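Local coordinates for protein GCN5-related N-acetyltransferase (Anabaena variabilis, PDB 2OZG) that binds coenzyme A and, as a GCN5-related N-acetyltransferase, probably transfers acetyl groups to amines, perhaps those of aminoglycosides, at residues Asn193-Leu196 with Thr200-Ser203; Ile216-Glu221 with Ala250-Gln255; Arg232-Leu237 with Val259-Ser264; Ser244-Ile249 with Leu271-Gln276. All blocks are in the same frame, centred on the assembly; numbering follows the deposited sequence. Where two conformers were deposited one is given.

Interaction 1: Asn193-Leu196 with Thr200-Ser203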
# COMPACT_ATOMS: atom_id res chain seq x y z
N ASN A 193 -15.14 24.77 16.90
CA ASN A 193 -14.56 26.04 16.48
C ASN A 193 -13.01 26.02 16.54
O ASN A 193 -12.34 26.98 16.17
CB ASN A 193 -15.17 27.12 17.36
CG ASN A 193 -14.95 28.49 16.84
OD1 ASN A 193 -15.32 28.82 15.72
ND2 ASN A 193 -14.33 29.31 17.66
N ARG A 194 -12.43 24.91 16.98
CA ARG A 194 -11.00 24.85 17.17
C ARG A 194 -10.29 24.18 16.02
O ARG A 194 -10.67 23.08 15.58
CB ARG A 194 -10.73 24.05 18.44
CG ARG A 194 -9.26 23.91 18.88
CD ARG A 194 -9.27 22.98 20.12
NE ARG A 194 -9.95 23.58 21.28
CZ ARG A 194 -10.60 22.91 22.24
NH1 ARG A 194 -10.72 21.58 22.20
NH2 ARG A 194 -11.16 23.58 23.24
N THR A 195 -9.25 24.85 15.53
CA THR A 195 -8.44 24.29 14.47
C THR A 195 -6.95 24.55 14.72
O THR A 195 -6.56 25.40 15.52
CB THR A 195 -8.75 24.98 13.11
OG1 THR A 195 -8.56 26.38 13.25
CG2 THR A 195 -10.18 24.70 12.66
N LEU A 196 -6.15 23.80 13.99
CA LEU A 196 -4.72 24.01 13.92
C LEU A 196 -4.44 25.39 13.28
O LEU A 196 -5.22 25.86 12.42
CB LEU A 196 -4.14 22.89 13.03
CG LEU A 196 -4.43 21.46 13.54
CD1 LEU A 196 -4.00 20.34 12.59
CD2 LEU A 196 -3.76 21.29 14.89
N THR A 200 -7.87 26.60 8.29
CA THR A 200 -8.93 27.56 8.29
C THR A 200 -10.23 26.79 8.48
O THR A 200 -10.39 25.68 7.96
CB THR A 200 -8.95 28.37 6.97
OG1 THR A 200 -7.68 29.00 6.79
CG2 THR A 200 -10.06 29.45 6.99
N LEU A 201 -11.10 27.39 9.26
CA LEU A 201 -12.39 26.84 9.56
C LEU A 201 -13.37 27.54 8.64
O LEU A 201 -13.41 28.77 8.57
CB LEU A 201 -12.75 27.11 11.01
CG LEU A 201 -14.01 26.43 11.51
CD1 LEU A 201 -13.88 24.89 11.52
CD2 LEU A 201 -14.34 26.93 12.88
N TYR A 202 -14.16 26.76 7.93
CA TYR A 202 -15.16 27.33 7.04
C TYR A 202 -16.54 26.97 7.63
O TYR A 202 -16.79 25.83 8.10
CB TYR A 202 -14.96 26.74 5.62
CG TYR A 202 -13.64 27.09 5.04
CD1 TYR A 202 -13.43 28.36 4.46
CD2 TYR A 202 -12.57 26.22 5.09
CE1 TYR A 202 -12.22 28.72 3.96
CE2 TYR A 202 -11.32 26.59 4.59
CZ TYR A 202 -11.16 27.81 4.00
OH TYR A 202 -9.94 28.18 3.50
N SER A 203 -17.42 27.93 7.59
CA SER A 203 -18.80 27.82 8.11
C SER A 203 -19.73 28.56 7.15
O SER A 203 -19.49 29.72 6.80
CB SER A 203 -18.87 28.55 9.44
OG SER A 203 -18.11 27.91 10.40

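Interaction 2: Ile216-Glu221 with Ala250-Gln255. With COA (coenzyme A), chain C.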
# COMPACT_ATOMS: atom_id res chain seq x y z
N ILE A 216 -23.20 24.20 7.17
CA ILE A 216 -22.06 23.28 7.02
C ILE A 216 -20.83 23.94 7.62
O ILE A 216 -20.55 25.12 7.36
CB ILE A 216 -21.74 22.94 5.54
CG1 ILE A 216 -23.00 22.66 4.75
CG2 ILE A 216 -20.76 21.79 5.47
CD1 ILE A 216 -22.78 22.36 3.24
N ILE A 217 -20.11 23.15 8.43
CA ILE A 217 -18.86 23.56 9.06
C ILE A 217 -17.79 22.54 8.65
O ILE A 217 -17.99 21.34 8.85
CB ILE A 217 -18.93 23.57 10.57
CG1 ILE A 217 -20.05 24.48 11.04
CG2 ILE A 217 -17.57 24.05 11.12
CD1 ILE A 217 -20.36 24.37 12.51
N PHE A 218 -16.67 23.04 8.11
CA PHE A 218 -15.67 22.18 7.57
C PHE A 218 -14.28 22.74 7.54
O PHE A 218 -14.04 23.94 7.75
CB PHE A 218 -16.15 21.70 6.19
CG PHE A 218 -16.12 22.78 5.10
CD1 PHE A 218 -14.95 23.00 4.38
CD2 PHE A 218 -17.23 23.55 4.80
CE1 PHE A 218 -14.86 23.99 3.41
CE2 PHE A 218 -17.17 24.51 3.78
CZ PHE A 218 -15.97 24.71 3.09
N THR A 219 -13.33 21.84 7.33
CA THR A 219 -11.93 22.18 7.13
C THR A 219 -11.49 21.49 5.83
O THR A 219 -12.19 20.62 5.30
CB THR A 219 -10.99 21.69 8.28
OG1 THR A 219 -11.13 20.28 8.45
CG2 THR A 219 -11.30 22.39 9.60
N GLN A 220 -10.37 21.92 5.28
CA GLN A 220 -9.85 21.32 4.08
C GLN A 220 -8.39 21.13 4.34
O GLN A 220 -7.79 21.94 5.03
CB GLN A 220 -9.92 22.30 2.91
CG GLN A 220 -11.23 22.98 2.67
CD GLN A 220 -11.13 23.83 1.42
OE1 GLN A 220 -10.26 24.73 1.31
NE2 GLN A 220 -11.97 23.52 0.46
N GLU A 221 -7.79 20.15 3.68
CA GLU A 221 -6.35 19.95 3.80
C GLU A 221 -5.88 19.14 2.64
O GLU A 221 -6.67 18.46 1.99
CB GLU A 221 -5.99 19.22 5.10
CG GLU A 221 -6.78 17.95 5.35
CD GLU A 221 -6.41 17.26 6.67
OE1 GLU A 221 -5.21 17.03 6.88
OE2 GLU A 221 -7.34 16.97 7.48
N ALA A 250 -20.50 19.13 -4.32
CA ALA A 250 -20.18 18.68 -5.70
C ALA A 250 -19.39 19.76 -6.39
O ALA A 250 -18.53 19.49 -7.22
CB ALA A 250 -21.44 18.42 -6.50
N ASN A 251 -19.64 21.02 -6.00
CA ASN A 251 -18.93 22.12 -6.62
C ASN A 251 -17.48 22.31 -6.16
O ASN A 251 -16.82 23.21 -6.61
CB ASN A 251 -19.78 23.42 -6.60
CG ASN A 251 -20.82 23.43 -7.69
OD1 ASN A 251 -20.63 22.83 -8.74
ND2 ASN A 251 -21.92 24.09 -7.45
N HIS A 252 -17.00 21.45 -5.28
CA HIS A 252 -15.60 21.45 -4.86
C HIS A 252 -14.75 20.42 -5.63
O HIS A 252 -13.54 20.30 -5.38
CB HIS A 252 -15.47 21.11 -3.38
CG HIS A 252 -15.80 22.23 -2.45
ND1 HIS A 252 -17.09 22.62 -2.18
CD2 HIS A 252 -15.00 23.07 -1.74
CE1 HIS A 252 -17.07 23.63 -1.33
NE2 HIS A 252 -15.82 23.92 -1.04
N ARG A 253 -15.34 19.79 -6.62
CA ARG A 253 -14.72 18.68 -7.32
C ARG A 253 -13.44 19.00 -8.04
O ARG A 253 -12.60 18.14 -8.20
CB ARG A 253 -15.69 18.05 -8.29
CG ARG A 253 -16.00 18.82 -9.52
CD ARG A 253 -17.17 18.19 -10.24
NE ARG A 253 -17.61 19.03 -11.37
CZ ARG A 253 -18.51 20.02 -11.32
NH1 ARG A 253 -19.15 20.36 -10.19
NH2 ARG A 253 -18.80 20.69 -12.43
N SER A 254 -13.26 20.23 -8.47
CA SER A 254 -12.00 20.50 -9.14
C SER A 254 -10.85 20.73 -8.16
O SER A 254 -9.71 20.65 -8.61
CB SER A 254 -12.10 21.70 -10.04
OG SER A 254 -12.32 22.87 -9.24
N GLN A 255 -11.20 21.10 -6.90
CA GLN A 255 -10.24 21.43 -5.82
C GLN A 255 -10.03 20.36 -4.75
O GLN A 255 -9.02 20.37 -4.05
CB GLN A 255 -10.56 22.81 -5.09
CG GLN A 255 -11.97 23.10 -4.42
CD GLN A 255 -11.91 24.01 -3.11
OE1 GLN A 255 -11.10 23.76 -2.18
NE2 GLN A 255 -12.80 25.02 -3.02
N1A COA C . -15.09 20.42 -13.61
C2A COA C . -15.46 20.48 -14.90
N3A COA C . -16.05 21.57 -15.43
C4A COA C . -16.29 22.65 -14.65
C5A COA C . -15.93 22.63 -13.30
C6A COA C . -15.32 21.47 -12.79
N6A COA C . -14.92 21.35 -11.50
N7A COA C . -16.31 23.83 -12.80
C8A COA C . -16.88 24.56 -13.80
N9A COA C . -16.85 23.82 -14.92
C1B COA C . -17.35 24.16 -16.29
C2B COA C . -18.87 24.01 -16.40
O2B COA C . -19.27 22.65 -16.70
C3B COA C . -19.22 25.04 -17.46
O3B COA C . -19.39 24.47 -18.76
P3B COA C . -20.88 24.16 -19.34
O7A COA C . -21.40 25.52 -19.76
O8A COA C . -20.62 23.14 -20.44
O9A COA C . -21.68 23.60 -18.17
C4B COA C . -18.09 26.07 -17.45
O4B COA C . -17.03 25.51 -16.67
C5B COA C . -18.53 27.41 -16.87
O5B COA C . -18.86 27.23 -15.48
P1A COA C . -18.79 28.43 -14.37
O1A COA C . -18.34 29.71 -15.03
O2A COA C . -20.13 28.42 -13.63
O3A COA C . -17.66 27.85 -13.35
P2A COA C . -17.64 28.13 -11.73
O4A COA C . -18.00 29.61 -11.55
O5A COA C . -18.52 27.09 -11.06
O6A COA C . -16.04 27.86 -11.36
CBP COA C . -14.01 26.80 -10.18
CCP COA C . -15.51 27.16 -10.19
CDP COA C . -13.31 27.91 -10.96
CEP COA C . -13.88 25.55 -11.05
CAP COA C . -13.51 26.69 -8.67
OAP COA C . -12.76 27.87 -8.23
C9P COA C . -12.73 25.47 -8.11
O9P COA C . -13.35 24.34 -7.72
N8P COA C . -11.40 25.46 -7.87
C7P COA C . -10.28 26.37 -8.07
C6P COA C . -9.36 25.52 -8.92
C5P COA C . -9.46 25.91 -10.39
O5P COA C . -10.55 26.03 -10.94
N4P COA C . -8.31 26.08 -11.06
C3P COA C . -8.16 26.43 -12.47
C2P COA C . -6.68 26.63 -12.68
S1P COA C . -6.10 28.15 -11.84

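Interaction 3: Arg232-Leu237 with Val259-Ser264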
# COMPACT_ATOMS: atom_id res chain seq x y z
N ARG A 232 -17.21 18.73 9.71
CA ARG A 232 -17.29 18.37 11.14
C ARG A 232 -18.66 18.53 11.74
O ARG A 232 -18.95 17.90 12.74
CB ARG A 232 -16.27 19.11 11.98
CG ARG A 232 -16.24 20.58 11.77
CD ARG A 232 -15.18 21.32 12.62
NE ARG A 232 -13.81 20.92 12.35
CZ ARG A 232 -12.76 21.36 13.06
NH1 ARG A 232 -12.93 22.20 14.07
NH2 ARG A 232 -11.55 20.98 12.76
N ASP A 233 -19.52 19.34 11.13
CA ASP A 233 -20.88 19.47 11.64
C ASP A 233 -21.71 19.98 10.48
O ASP A 233 -21.22 20.68 9.62
CB ASP A 233 -20.93 20.45 12.82
CG ASP A 233 -22.24 20.42 13.57
OD1 ASP A 233 -22.98 19.40 13.48
OD2 ASP A 233 -22.49 21.43 14.31
N TRP A 234 -22.96 19.55 10.41
CA TRP A 234 -23.85 20.02 9.38
C TRP A 234 -25.26 19.90 9.93
O TRP A 234 -25.51 19.07 10.82
CB TRP A 234 -23.70 19.20 8.08
CG TRP A 234 -23.90 17.67 8.30
CD1 TRP A 234 -22.94 16.79 8.59
CD2 TRP A 234 -25.13 16.93 8.27
NE1 TRP A 234 -23.46 15.56 8.73
CE2 TRP A 234 -24.82 15.62 8.58
CE3 TRP A 234 -26.46 17.27 8.09
CZ2 TRP A 234 -25.78 14.63 8.66
CZ3 TRP A 234 -27.40 16.32 8.18
CH2 TRP A 234 -27.08 15.00 8.49
N VAL A 235 -26.16 20.72 9.35
CA VAL A 235 -27.57 20.66 9.61
C VAL A 235 -28.34 20.84 8.28
O VAL A 235 -28.01 21.69 7.46
CB VAL A 235 -28.03 21.70 10.68
CG1 VAL A 235 -29.54 21.94 10.63
CG2 VAL A 235 -27.59 21.26 12.07
N THR A 236 -29.36 19.98 8.07
CA THR A 236 -30.26 20.07 6.90
C THR A 236 -31.68 19.82 7.42
O THR A 236 -32.02 18.69 7.86
CB THR A 236 -29.89 19.10 5.75
OG1 THR A 236 -29.88 17.76 6.22
CG2 THR A 236 -28.48 19.40 5.25
N LEU A 237 -32.49 20.88 7.45
CA LEU A 237 -33.84 20.77 8.01
C LEU A 237 -34.90 20.42 6.98
O LEU A 237 -35.99 19.99 7.35
CB LEU A 237 -34.26 22.01 8.77
CG LEU A 237 -33.37 22.42 9.94
CD1 LEU A 237 -33.91 23.71 10.57
CD2 LEU A 237 -33.29 21.31 10.97
N VAL A 259 -14.52 13.89 0.15
CA VAL A 259 -15.24 14.58 1.20
C VAL A 259 -15.66 13.55 2.25
O VAL A 259 -16.08 12.41 1.91
CB VAL A 259 -16.53 15.26 0.71
CG1 VAL A 259 -17.29 15.87 1.90
CG2 VAL A 259 -16.24 16.33 -0.33
N THR A 260 -15.51 13.94 3.52
CA THR A 260 -16.03 13.13 4.62
C THR A 260 -17.04 13.91 5.46
O THR A 260 -16.99 15.15 5.55
CB THR A 260 -14.91 12.68 5.61
OG1 THR A 260 -14.39 13.83 6.29
CG2 THR A 260 -13.80 11.99 4.91
N TRP A 261 -17.99 13.18 6.00
CA TRP A 261 -18.96 13.75 6.93
C TRP A 261 -19.39 12.69 7.93
O TRP A 261 -19.33 11.46 7.64
CB TRP A 261 -20.18 14.33 6.20
CG TRP A 261 -21.15 13.34 5.66
CD1 TRP A 261 -22.39 13.11 6.15
CD2 TRP A 261 -21.03 12.48 4.48
NE1 TRP A 261 -23.03 12.15 5.40
CE2 TRP A 261 -22.21 11.73 4.40
CE3 TRP A 261 -20.02 12.24 3.54
CZ2 TRP A 261 -22.45 10.81 3.36
CZ3 TRP A 261 -20.24 11.32 2.55
CH2 TRP A 261 -21.43 10.62 2.47
N LYS A 262 -19.97 13.13 9.03
CA LYS A 262 -20.49 12.20 10.06
C LYS A 262 -22.01 12.15 9.95
O LYS A 262 -22.66 13.15 9.77
CB LYS A 262 -20.05 12.62 11.45
CG LYS A 262 -18.53 12.53 11.58
CD LYS A 262 -18.03 12.89 12.98
CE LYS A 262 -18.42 11.85 14.01
NZ LYS A 262 -17.84 12.31 15.30
N SER A 263 -22.53 10.94 9.99
CA SER A 263 -23.90 10.69 9.91
C SER A 263 -24.23 9.41 10.71
O SER A 263 -23.49 8.93 11.60
CB SER A 263 -24.28 10.56 8.45
OG SER A 263 -25.65 10.66 8.30
N SER A 264 -25.43 8.95 10.44
CA SER A 264 -25.91 7.72 10.94
C SER A 264 -25.30 6.58 10.14
O SER A 264 -24.85 6.77 8.98
CB SER A 264 -27.39 7.66 10.62
OG SER A 264 -27.80 6.38 11.05

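Interaction 4: Ser244-Ile249 with Leu271-Gln276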
# COMPACT_ATOMS: atom_id res chain seq x y z
N SER A 244 -29.03 21.52 -1.68
CA SER A 244 -28.10 22.64 -1.64
C SER A 244 -26.76 22.22 -1.03
O SER A 244 -25.70 22.59 -1.50
CB SER A 244 -28.77 23.81 -0.91
OG SER A 244 -29.86 24.36 -1.69
N PHE A 245 -26.82 21.36 -0.02
CA PHE A 245 -25.65 20.79 0.60
C PHE A 245 -24.81 20.01 -0.41
O PHE A 245 -23.63 20.28 -0.59
CB PHE A 245 -26.20 19.87 1.69
CG PHE A 245 -25.19 19.02 2.41
CD1 PHE A 245 -24.56 19.48 3.56
CD2 PHE A 245 -24.98 17.68 2.03
CE1 PHE A 245 -23.66 18.62 4.29
CE2 PHE A 245 -24.08 16.87 2.70
CZ PHE A 245 -23.44 17.34 3.86
N TRP A 246 -25.45 19.06 -1.07
CA TRP A 246 -24.77 18.24 -2.04
C TRP A 246 -24.28 19.05 -3.19
O TRP A 246 -23.22 18.77 -3.67
CB TRP A 246 -25.65 17.12 -2.59
CG TRP A 246 -25.79 15.92 -1.67
CD1 TRP A 246 -26.95 15.40 -1.20
CD2 TRP A 246 -24.73 15.12 -1.11
NE1 TRP A 246 -26.70 14.31 -0.36
CE2 TRP A 246 -25.34 14.14 -0.29
CE3 TRP A 246 -23.34 15.17 -1.19
CZ2 TRP A 246 -24.60 13.20 0.41
CZ3 TRP A 246 -22.59 14.20 -0.48
CH2 TRP A 246 -23.21 13.26 0.30
N THR A 247 -25.08 19.98 -3.71
CA THR A 247 -24.63 20.85 -4.81
C THR A 247 -23.36 21.61 -4.42
O THR A 247 -22.39 21.67 -5.18
CB THR A 247 -25.71 21.87 -5.22
OG1 THR A 247 -26.87 21.18 -5.68
CG2 THR A 247 -25.23 22.76 -6.35
N PHE A 248 -23.35 22.16 -3.21
CA PHE A 248 -22.21 22.94 -2.77
C PHE A 248 -20.92 22.06 -2.74
O PHE A 248 -19.87 22.38 -3.29
CB PHE A 248 -22.59 23.52 -1.42
CG PHE A 248 -21.49 24.31 -0.72
CD1 PHE A 248 -21.21 25.59 -1.09
CD2 PHE A 248 -20.78 23.75 0.33
CE1 PHE A 248 -20.21 26.33 -0.44
CE2 PHE A 248 -19.76 24.47 0.97
CZ PHE A 248 -19.49 25.77 0.59
N ILE A 249 -21.05 20.90 -2.15
CA ILE A 249 -19.98 19.95 -2.06
C ILE A 249 -19.54 19.46 -3.44
O ILE A 249 -18.35 19.38 -3.68
CB ILE A 249 -20.40 18.78 -1.19
CG1 ILE A 249 -20.66 19.28 0.23
CG2 ILE A 249 -19.35 17.73 -1.16
CD1 ILE A 249 -21.36 18.23 1.09
N LEU A 271 -29.15 8.90 0.01
CA LEU A 271 -30.33 8.48 -0.77
C LEU A 271 -30.44 9.36 -2.02
O LEU A 271 -30.87 8.90 -3.08
CB LEU A 271 -31.61 8.56 0.09
CG LEU A 271 -32.93 8.27 -0.64
CD1 LEU A 271 -32.93 6.88 -1.20
CD2 LEU A 271 -34.08 8.47 0.29
N LEU A 272 -30.01 10.61 -1.91
CA LEU A 272 -30.09 11.53 -3.01
C LEU A 272 -28.98 11.46 -4.07
O LEU A 272 -29.09 12.11 -5.08
CB LEU A 272 -30.20 12.95 -2.47
CG LEU A 272 -31.43 13.23 -1.58
CD1 LEU A 272 -31.49 14.70 -1.31
CD2 LEU A 272 -32.71 12.78 -2.27
N LEU A 273 -27.93 10.69 -3.83
CA LEU A 273 -26.83 10.53 -4.82
C LEU A 273 -27.25 9.63 -5.99
O LEU A 273 -28.08 8.72 -5.83
CB LEU A 273 -25.64 9.89 -4.12
CG LEU A 273 -25.02 10.59 -2.88
CD1 LEU A 273 -23.96 9.67 -2.19
CD2 LEU A 273 -24.39 11.89 -3.24
N PRO A 274 -26.67 9.86 -7.17
CA PRO A 274 -27.01 9.04 -8.31
C PRO A 274 -26.51 7.61 -8.18
O PRO A 274 -27.18 6.71 -8.65
CB PRO A 274 -26.37 9.75 -9.49
CG PRO A 274 -25.49 10.73 -8.95
CD PRO A 274 -25.76 10.96 -7.55
N GLU A 275 -25.38 7.41 -7.52
CA GLU A 275 -24.84 6.07 -7.32
C GLU A 275 -24.36 5.86 -5.90
O GLU A 275 -24.19 6.81 -5.13
CB GLU A 275 -23.70 5.85 -8.32
CG GLU A 275 -24.13 5.99 -9.81
CD GLU A 275 -25.11 4.92 -10.27
OE1 GLU A 275 -25.24 3.91 -9.54
OE2 GLU A 275 -25.73 5.10 -11.35
N GLN A 276 -24.19 4.61 -5.51
CA GLN A 276 -23.70 4.31 -4.17
C GLN A 276 -22.18 4.51 -4.15
O GLN A 276 -21.43 3.55 -4.08
CB GLN A 276 -24.09 2.91 -3.80
CG GLN A 276 -25.63 2.78 -3.67
CD GLN A 276 -26.07 1.36 -3.46
OE1 GLN A 276 -25.41 0.59 -2.76
NE2 GLN A 276 -27.24 1.02 -4.00

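Interaction 1: Asn193-Leu196 with Thr200-Ser203
Leu201 meets Asn193 and Thr195 where the connection from helix 186-192 to strand 202-206 doubles back on itself, within the second GNAT-family region of the chain. The main chains stand apart, with 6.8 Å between Thr195 CA and Leu201 CA, and side chains make the contact. Leu201 carries its CG anti to the backbone N (chi1 -173°), which sends the forked end across to the loop, one methyl to each partner. Its CD2 lies 3.5 Å from Asn193 OD1, a van der Waals contact of a methyl with an oxygen, and is also packed against Asn193 CA at 3.7 Å. The CB of Asn193 points away from Leu201, but CG swings anti to its own N (chi1 -166°) and brings the amide back, its chain crossing the leucine at about a right angle. Ile217 of the adjoining strand 211-222, Arg232 of the strand beyond it and Leu161 of another loop also touch Leu201. Arg232 NH1 donates to Arg194 O, and Thr200 packs on Phe35 of a second subunit. Thr195 presents its methyl to the leucine, whereas its OG1 makes a weak hydrogen bond to Glu199 O. That methyl, Thr195 CG2, stands 3.9 Å from both CD1 and CB of Leu201.

Interaction 2: Ile216-Glu221 with Ala250-Gln255
Gln220 on strand 211-222 and Gln255 in the loop after helix 239-250 make the closest backbone approach, 9.9 Å between their CA atoms, and the loop opens with a type I turn from Ala250 to Arg253. Side chains bridge the distance. Gln220 runs out extended beyond CG (chi2 -176°), placing its NE2 near the plane of the His252 imidazole, at its edge and 3.8 Å from His252 CD2. Phe218 CZ approaches His252 NE2 to 4.2 Å, the two rings meeting obliquely, while His252 ND1 is hydrogen-bonded to Phe248 O. Within the turn, Arg253 NH1 donates to Ala250 O (3.2 Å) and to Asn251 OD1 (3.2 Å). Ala250 O is gripped from opposite faces of its plane by Arg253 NH1 and Arg253 N. Thus braced, the guanidinium turns one face to coenzyme A, whose N6A lies 3.4 Å above its plane, displaced toward the rim; the ligand is held by backbone nitrogens such as Gly93 N and Gly95 N of a second subunit, so this loop flanks a neighbour's site. Phe218 rests on Phe248 of helix 239-250 and on Leu229 of strand 227-236, and Tyr202 of strand 202-206 lies beside both Phe218 and Gln220.

Interaction 3: Arg232-Leu237 with Val259-Ser264
Trp234 extends its indole from strand 227-236 to the backbone of Lys262 on strand 258-263, and the edge of Trp261 comes up toward the face of that indole. The indole stands out from its strand with CG between the backbone N and the carbonyl carbon (chi1 56°). Its NE1 donates to Lys262 O over 2.7 Å, a bond with an N-H...O angle of 153° in which the carbonyl oxygen lies close to the ring plane. Farther round the same edge, Trp234 CZ2 is 3.6 Å from that oxygen and 4.0 Å from Ser263 OG, a hydroxyl hydrogen-bonded to Asp267. The two strands belong to a beta-alpha-beta unit with helix 239-250 between them, but their segment axes diverge by 68°. This splay, and the classic beta bulge formed by Arg232 and Asp233 opposite Ile217, are consistent with the fourth and fifth strands of the GNAT fold. Where the strands part, the two indoles form an offset edge-to-face pair, centroids of the five-membered rings 5.5 Å apart, and Trp261 CD1 comes within 3.7 Å of Trp234 NE1. With a phenylalanine in place of Trp234, Lys262 O would probably be left without this donor and a gap would open beside Trp261. The side chain of Lys262 leads away from the indole and donates through NZ to Ile393 O.

Interaction 4: Ser244-Ile249 with Leu271-Gln276
Trp246, on helix 239-250 of the second GNAT-family region, packs its indole against Leu272 and Leu273 in the connection between strands 258-263 and 279-290. From CB, which points at the connection, CG is set anti to the carbonyl carbon (chi1 -78°), and the ring extends outward. Trp246 CD1 meets Leu272 CB at 4.3 Å, an apolar contact that is oblique to the ring. Next round the ring, NE1 hydrogen-bonds to Leu269 O, which satisfies the polar atom of a buried indole and fixes its rotation. CE2 lies 3.8 Å from Leu273 CD2. At the far end, Trp246 CH2 touches CH2 of Trp261, whose ring stands edge-to-face with this one. Phe245 CD2 lies over one face, toward its rim, and Leu273 CD2 over the other. Replacing Trp246 by an alanine would probably leave Leu269 O without its donor and open a gap between Leu273 and Phe245. The connection also faces a third subunit: Glu275, which touches coenzyme A there, hydrogen-bonds to Thr122 and Gln123 of that subunit. Leu273 delivers its methyl as a CH-pi contact, CD2 standing 3.7 Å from the centroid of the Trp246 six-membered ring and only 5° off the normal.

Overall arrangement
From the N-terminal side, interaction 1 closes first, a tight loop of three intervening residues, before the other contacts open. Strand 202-206 then leads into strand 211-222, where interaction 2 begins. Interactions 2, 3 and 4 cross one another, their segments alternating along the chain: strands 211-222 and 227-236 and helix 239-250 come first, then their partners in the 250-255 loop, strand 258-263 and the 271-276 connection. Backbone bonds between Ile217 and both Arg232 and Asp233 join interactions 2 and 3, and strand 227-236 is tied in turn to the 193-196 loop of interaction 1. Phe245 packs on Ile216 and Trp234, bringing helix 239-250 onto the strands and linking interaction 4 to both.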